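Local structure of ParB-like N-terminal domain-containing protein (Pyrococcus furiosus, 1VK1) at residues Ser47-Ile59 with Leu66-Gln78. The protein is of uncharacterised function but carries a ParB-like nuclease fold joined to a SerK-type domain, and so probably binds ATP and acts as a kinase. Residues are numbered along the deposited sequence; the frame is centred on the assembly and turned at random.
Sequences SGIFWKPMLLAKI and LIVDGHHRWAGLQ. With PO4 (phosphate ion), chain B.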
loop_
_atom_site.group_PDB
_atom_site.type_symbol
_atom_site.label_atom_id
_atom_site.label_comp_id
_atom_site.label_asym_id
_atom_site.label_seq_id
_atom_site.Cartn_x
_atom_site.Cartn_y
_atom_site.Cartn_z
ATOM N N SER A 47 17.179 0.298 15.272
ATOM C CA SER A 47 18.411 0.115 14.513
ATOM C C SER A 47 19.191 1.398 14.348
ATOM O O SER A 47 20.397 1.374 14.126
ATOM C CB SER A 47 18.119 -0.458 13.139
ATOM O OG SER A 47 17.515 0.533 12.304
ATOM N N GLY A 48 18.498 2.531 14.413
ATOM C CA GLY A 48 19.107 3.822 14.129
ATOM C C GLY A 48 19.456 4.099 12.681
ATOM O O GLY A 48 20.119 5.081 12.399
ATOM N N ILE A 49 18.995 3.255 11.744
ATOM C CA ILE A 49 19.401 3.360 10.346
ATOM C C ILE A 49 18.182 3.355 9.439
ATOM O O ILE A 49 17.296 2.526 9.601
ATOM C CB ILE A 49 20.343 2.183 9.963
ATOM C CG1 ILE A 49 21.657 2.239 10.782
ATOM C CG2 ILE A 49 20.664 2.182 8.474
ATOM C CD1 ILE A 49 22.555 3.441 10.501
ATOM N N PHE A 50 18.155 4.297 8.506
ATOM C CA PHE A 50 17.163 4.348 7.444
ATOM C C PHE A 50 17.829 3.801 6.203
ATOM O O PHE A 50 18.801 4.360 5.721
ATOM C CB PHE A 50 16.744 5.820 7.258
ATOM C CG PHE A 50 15.570 6.011 6.349
ATOM C CD1 PHE A 50 14.282 5.981 6.830
ATOM C CD2 PHE A 50 15.752 6.227 5.001
ATOM C CE1 PHE A 50 13.205 6.162 5.982
ATOM C CE2 PHE A 50 14.641 6.408 4.155
ATOM C CZ PHE A 50 13.403 6.368 4.648
ATOM N N TRP A 51 17.329 2.693 5.699
ATOM C CA TRP A 51 18.059 1.989 4.626
ATOM C C TRP A 51 17.340 1.841 3.308
ATOM O O TRP A 51 17.936 1.338 2.341
ATOM C CB TRP A 51 18.568 0.644 5.106
ATOM C CG TRP A 51 17.565 -0.222 5.643
ATOM C CD1 TRP A 51 17.251 -0.392 6.971
ATOM C CD2 TRP A 51 16.748 -1.166 4.918
ATOM N NE1 TRP A 51 16.267 -1.345 7.102
ATOM C CE2 TRP A 51 15.950 -1.837 5.861
ATOM C CE3 TRP A 51 16.604 -1.504 3.564
ATOM C CZ2 TRP A 51 15.030 -2.811 5.502
ATOM C CZ3 TRP A 51 15.682 -2.478 3.222
ATOM C CH2 TRP A 51 14.914 -3.108 4.185
ATOM N N LYS A 52 16.078 2.230 3.252
ATOM C CA LYS A 52 15.294 2.038 2.042
ATOM C C LYS A 52 14.819 3.395 1.552
ATOM O O LYS A 52 13.921 3.992 2.173
ATOM C CB LYS A 52 14.088 1.112 2.312
ATOM C CG LYS A 52 13.457 0.574 1.043
ATOM C CD LYS A 52 12.344 -0.448 1.326
ATOM C CE LYS A 52 11.677 -0.913 0.024
ATOM N NZ LYS A 52 10.684 -2.015 0.246
ATOM N N PRO A 53 15.384 3.910 0.448
ATOM C CA PRO A 53 15.065 5.285 0.042
ATOM C C PRO A 53 13.603 5.426 -0.340
ATOM O O PRO A 53 12.986 4.477 -0.824
ATOM C CB PRO A 53 15.956 5.515 -1.181
ATOM C CG PRO A 53 16.205 4.155 -1.731
ATOM C CD PRO A 53 16.304 3.251 -0.510
ATOM N N MET A 54 13.059 6.606 -0.128
ATOM C CA MET A 54 11.785 6.947 -0.720
ATOM C C MET A 54 11.907 6.863 -2.225
ATOM O O MET A 54 12.961 7.168 -2.771
ATOM C CB MET A 54 11.406 8.375 -0.362
ATOM C CG MET A 54 11.244 8.668 1.134
ATOM S SD MET A 54 9.829 7.781 1.900
ATOM C CE MET A 54 8.482 8.472 0.912
ATOM N N LEU A 55 10.830 6.483 -2.894
ATOM C CA LEU A 55 10.709 6.678 -4.347
ATOM C C LEU A 55 9.685 7.758 -4.568
ATOM O O LEU A 55 8.565 7.663 -4.051
ATOM C CB LEU A 55 10.269 5.395 -5.079
ATOM C CG LEU A 55 11.159 4.184 -4.855
ATOM C CD1 LEU A 55 10.621 2.977 -5.661
ATOM C CD2 LEU A 55 12.607 4.473 -5.181
ATOM N N LEU A 56 10.093 8.800 -5.307
ATOM C CA LEU A 56 9.294 9.982 -5.528
ATOM C C LEU A 56 9.216 10.315 -7.000
ATOM O O LEU A 56 10.082 9.934 -7.778
ATOM C CB LEU A 56 9.935 11.190 -4.835
ATOM C CG LEU A 56 10.163 11.097 -3.325
ATOM C CD1 LEU A 56 10.829 12.407 -2.858
ATOM C CD2 LEU A 56 8.903 10.840 -2.559
ATOM N N ALA A 57 8.209 11.092 -7.369
ATOM C CA ALA A 57 8.098 11.665 -8.716
ATOM C C ALA A 57 7.554 13.069 -8.591
ATOM O O ALA A 57 6.614 13.308 -7.845
ATOM C CB ALA A 57 7.186 10.835 -9.588
ATOM N N LYS A 58 8.121 14.011 -9.313
ATOM C CA LYS A 58 7.633 15.379 -9.218
ATOM C C LYS A 58 6.213 15.487 -9.791
ATOM O O LYS A 58 5.891 14.916 -10.828
ATOM C CB LYS A 58 8.601 16.379 -9.908
ATOM C CG LYS A 58 8.166 17.878 -9.751
ATOM C CD LYS A 58 9.301 18.876 -9.975
ATOM C CE LYS A 58 10.102 19.133 -8.694
ATOM N NZ LYS A 58 10.969 20.328 -8.821
ATOM N N ILE A 59 5.373 16.234 -9.106
ATOM C CA ILE A 59 4.030 16.544 -9.587
ATOM C C ILE A 59 4.151 17.755 -10.534
ATOM O O ILE A 59 4.624 18.810 -10.133
ATOM C CB ILE A 59 3.099 16.832 -8.423
ATOM C CG1 ILE A 59 2.954 15.581 -7.539
ATOM C CG2 ILE A 59 1.733 17.275 -8.931
ATOM C CD1 ILE A 59 2.321 15.852 -6.206
ATOM N N LEU A 66 4.957 13.372 -5.655
ATOM C CA LEU A 66 4.188 12.177 -5.409
ATOM C C LEU A 66 5.054 11.161 -4.708
ATOM O O LEU A 66 6.130 10.841 -5.182
ATOM C CB LEU A 66 3.728 11.617 -6.761
ATOM C CG LEU A 66 3.125 10.210 -6.775
ATOM C CD1 LEU A 66 1.816 10.145 -5.983
ATOM C CD2 LEU A 66 2.933 9.751 -8.210
ATOM N N ILE A 67 4.568 10.621 -3.588
ATOM C CA ILE A 67 5.180 9.452 -2.994
ATOM C C ILE A 67 4.796 8.269 -3.877
ATOM O O ILE A 67 3.644 7.918 -3.973
ATOM C CB ILE A 67 4.717 9.218 -1.545
ATOM C CG1 ILE A 67 5.193 10.366 -0.625
ATOM C CG2 ILE A 67 5.244 7.872 -1.055
ATOM C CD1 ILE A 67 4.597 10.319 0.764
ATOM N N VAL A 68 5.791 7.660 -4.502
ATOM C CA VAL A 68 5.589 6.449 -5.306
ATOM C C VAL A 68 5.647 5.257 -4.351
ATOM O O VAL A 68 4.768 4.433 -4.336
ATOM C CB VAL A 68 6.609 6.373 -6.449
ATOM C CG1 VAL A 68 6.504 5.057 -7.173
ATOM C CG2 VAL A 68 6.390 7.522 -7.405
ATOM N N ASP A 69 6.707 5.195 -3.552
ATOM C CA ASP A 69 6.891 4.162 -2.564
ATOM C C ASP A 69 7.478 4.766 -1.309
ATOM O O ASP A 69 8.430 5.530 -1.377
ATOM C CB ASP A 69 7.843 3.061 -3.094
ATOM C CG ASP A 69 7.983 1.939 -2.131
ATOM O OD1 ASP A 69 6.947 1.330 -1.771
ATOM O OD2 ASP A 69 9.073 1.626 -1.632
ATOM N N GLY A 70 6.910 4.395 -0.169
ATOM C CA GLY A 70 7.417 4.825 1.131
ATOM C C GLY A 70 6.450 5.602 2.002
ATOM O O GLY A 70 6.880 6.370 2.854
ATOM N N HIS A 71 5.149 5.377 1.869
ATOM C CA HIS A 71 4.174 6.070 2.703
ATOM C C HIS A 71 4.404 5.863 4.189
ATOM O O HIS A 71 4.323 6.806 4.966
ATOM C CB HIS A 71 2.735 5.647 2.358
ATOM C CG HIS A 71 2.279 6.097 1.012
ATOM N ND1 HIS A 71 2.574 5.410 -0.151
ATOM C CD2 HIS A 71 1.564 7.186 0.635
ATOM C CE1 HIS A 71 2.041 6.070 -1.173
ATOM N NE2 HIS A 71 1.445 7.154 -0.727
ATOM N N HIS A 72 4.678 4.631 4.600
ATOM C CA HIS A 72 4.856 4.345 6.014
ATOM C C HIS A 72 6.150 4.926 6.542
ATOM O O HIS A 72 6.192 5.395 7.695
ATOM C CB HIS A 72 4.713 2.849 6.297
ATOM C CG HIS A 72 3.340 2.336 6.013
ATOM N ND1 HIS A 72 2.937 1.941 4.759
ATOM C CD2 HIS A 72 2.263 2.210 6.815
ATOM C CE1 HIS A 72 1.667 1.568 4.825
ATOM N NE2 HIS A 72 1.239 1.720 6.059
ATOM N N ARG A 73 7.194 4.923 5.717
ATOM C CA ARG A 73 8.464 5.571 6.061
ATOM C C ARG A 73 8.322 7.077 6.217
ATOM O O ARG A 73 8.762 7.661 7.211
ATOM C CB ARG A 73 9.524 5.230 5.001
ATOM C CG ARG A 73 9.817 3.724 4.942
ATOM C CD ARG A 73 11.003 3.283 4.109
ATOM N NE ARG A 73 11.009 3.587 2.704
ATOM C CZ ARG A 73 10.392 2.893 1.723
ATOM N NH1 ARG A 73 9.565 1.878 1.968
ATOM N NH2 ARG A 73 10.585 3.272 0.490
ATOM N N TRP A 74 7.652 7.719 5.264
ATOM C CA TRP A 74 7.380 9.155 5.337
ATOM C C TRP A 74 6.554 9.506 6.562
ATOM O O TRP A 74 6.911 10.408 7.332
ATOM C CB TRP A 74 6.660 9.596 4.041
ATOM C CG TRP A 74 5.948 10.901 4.095
ATOM C CD1 TRP A 74 6.483 12.147 3.949
ATOM C CD2 TRP A 74 4.537 11.082 4.199
ATOM N NE1 TRP A 74 5.480 13.094 4.005
ATOM C CE2 TRP A 74 4.281 12.459 4.152
ATOM C CE3 TRP A 74 3.444 10.203 4.318
ATOM C CZ2 TRP A 74 2.972 12.978 4.219
ATOM C CZ3 TRP A 74 2.171 10.716 4.397
ATOM C CH2 TRP A 74 1.948 12.085 4.340
ATOM N N ALA A 75 5.468 8.782 6.777
ATOM C CA ALA A 75 4.579 9.090 7.873
ATOM C C ALA A 75 5.254 8.809 9.218
ATOM O O ALA A 75 5.063 9.558 10.179
ATOM C CB ALA A 75 3.274 8.297 7.745
ATOM N N GLY A 76 6.044 7.739 9.295
ATOM C CA GLY A 76 6.761 7.433 10.520
ATOM C C GLY A 76 7.800 8.486 10.852
ATOM O O GLY A 76 7.922 8.915 12.003
ATOM N N LEU A 77 8.534 8.929 9.845
ATOM C CA LEU A 77 9.504 9.985 10.043
ATOM C C LEU A 77 8.833 11.288 10.469
ATOM O O LEU A 77 9.351 11.994 11.335
ATOM C CB LEU A 77 10.346 10.191 8.782
ATOM C CG LEU A 77 11.372 9.100 8.461
ATOM C CD1 LEU A 77 12.027 9.411 7.143
ATOM C CD2 LEU A 77 12.404 8.876 9.587
ATOM N N GLN A 78 7.712 11.629 9.855
ATOM C CA GLN A 78 6.985 12.823 10.268
ATOM C C GLN A 78 6.536 12.699 11.713
ATOM O O GLN A 78 6.686 13.647 12.495
ATOM C CB GLN A 78 5.801 13.138 9.338
ATOM C CG GLN A 78 6.274 13.700 7.970
ATOM C CD GLN A 78 5.295 14.590 7.299
ATOM O OE1 GLN A 78 5.656 15.643 6.735
ATOM N NE2 GLN A 78 4.077 14.177 7.292
HETATM P P PO4 B . 3.821 2.155 1.158
HETATM O O1 PO4 B . 2.202 2.325 1.319
HETATM O O2 PO4 B . 4.403 2.422 2.606
HETATM O O3 PO4 B . 4.086 0.758 0.719
HETATM O O4 PO4 B . 4.319 3.196 0.176
HETATM O O HOH W 1 11.844 2.118 -1.911
#
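Leu55 takes both backbone donors of a classic beta bulge: its O accepts from Val68 N at 2.8 Å and Asp69 N at 3.1 Å, both from the same face of the carbonyl plane. Its own N gives to Asp69 O, nearly straight at 169°. Beyond the bulge, Ala57 O receives Leu66 N at 2.7 Å and Ala57 N gives back to Leu66 O, an antiparallel hydrogen-bonded pair.

At the other end Arg73 reaches back from the helix. Its NH2 makes a nearly straight salt bridge to Asp69 OD2 at 3.1 Å; OD2 lies in the guanidinium plane, but NH2 meets the carboxylate from above. NH2 also gives a more bent bond (138°) to Pro53 O, from above that residue's carbonyl plane. A water donates to Pro53 O and Asp69 OD2. A bend at chi3 (-60°) slots the guanidinium between Gly70 CA and Lys52 CD. An alanine in place of Arg73 is likely to leave Asp69 without its salt-bridge mate, take the NH2 donor from Pro53 O and open a gap between Gly70 and the Lys52 chain.

Gly70, at the N-cap, has no room for a CB beside Met54 SD. Gly70 N, His71 N and His71 ND1 all give to phosphate O4, and His72 N and ND1 to O2, ND1 at 2.6 Å. This Gly-His-His-Arg helix start is consistent with a ParB/sulfiredoxin-type site for a nucleotide phosphate, though the ion is probably from the crystallisation liquor.

Strand 84-90 flanks 54-58 on the side away from 65-67, helix 34-47 packs on Phe50 and Arg73, and helix 205-213 covers Ile59 and Leu66.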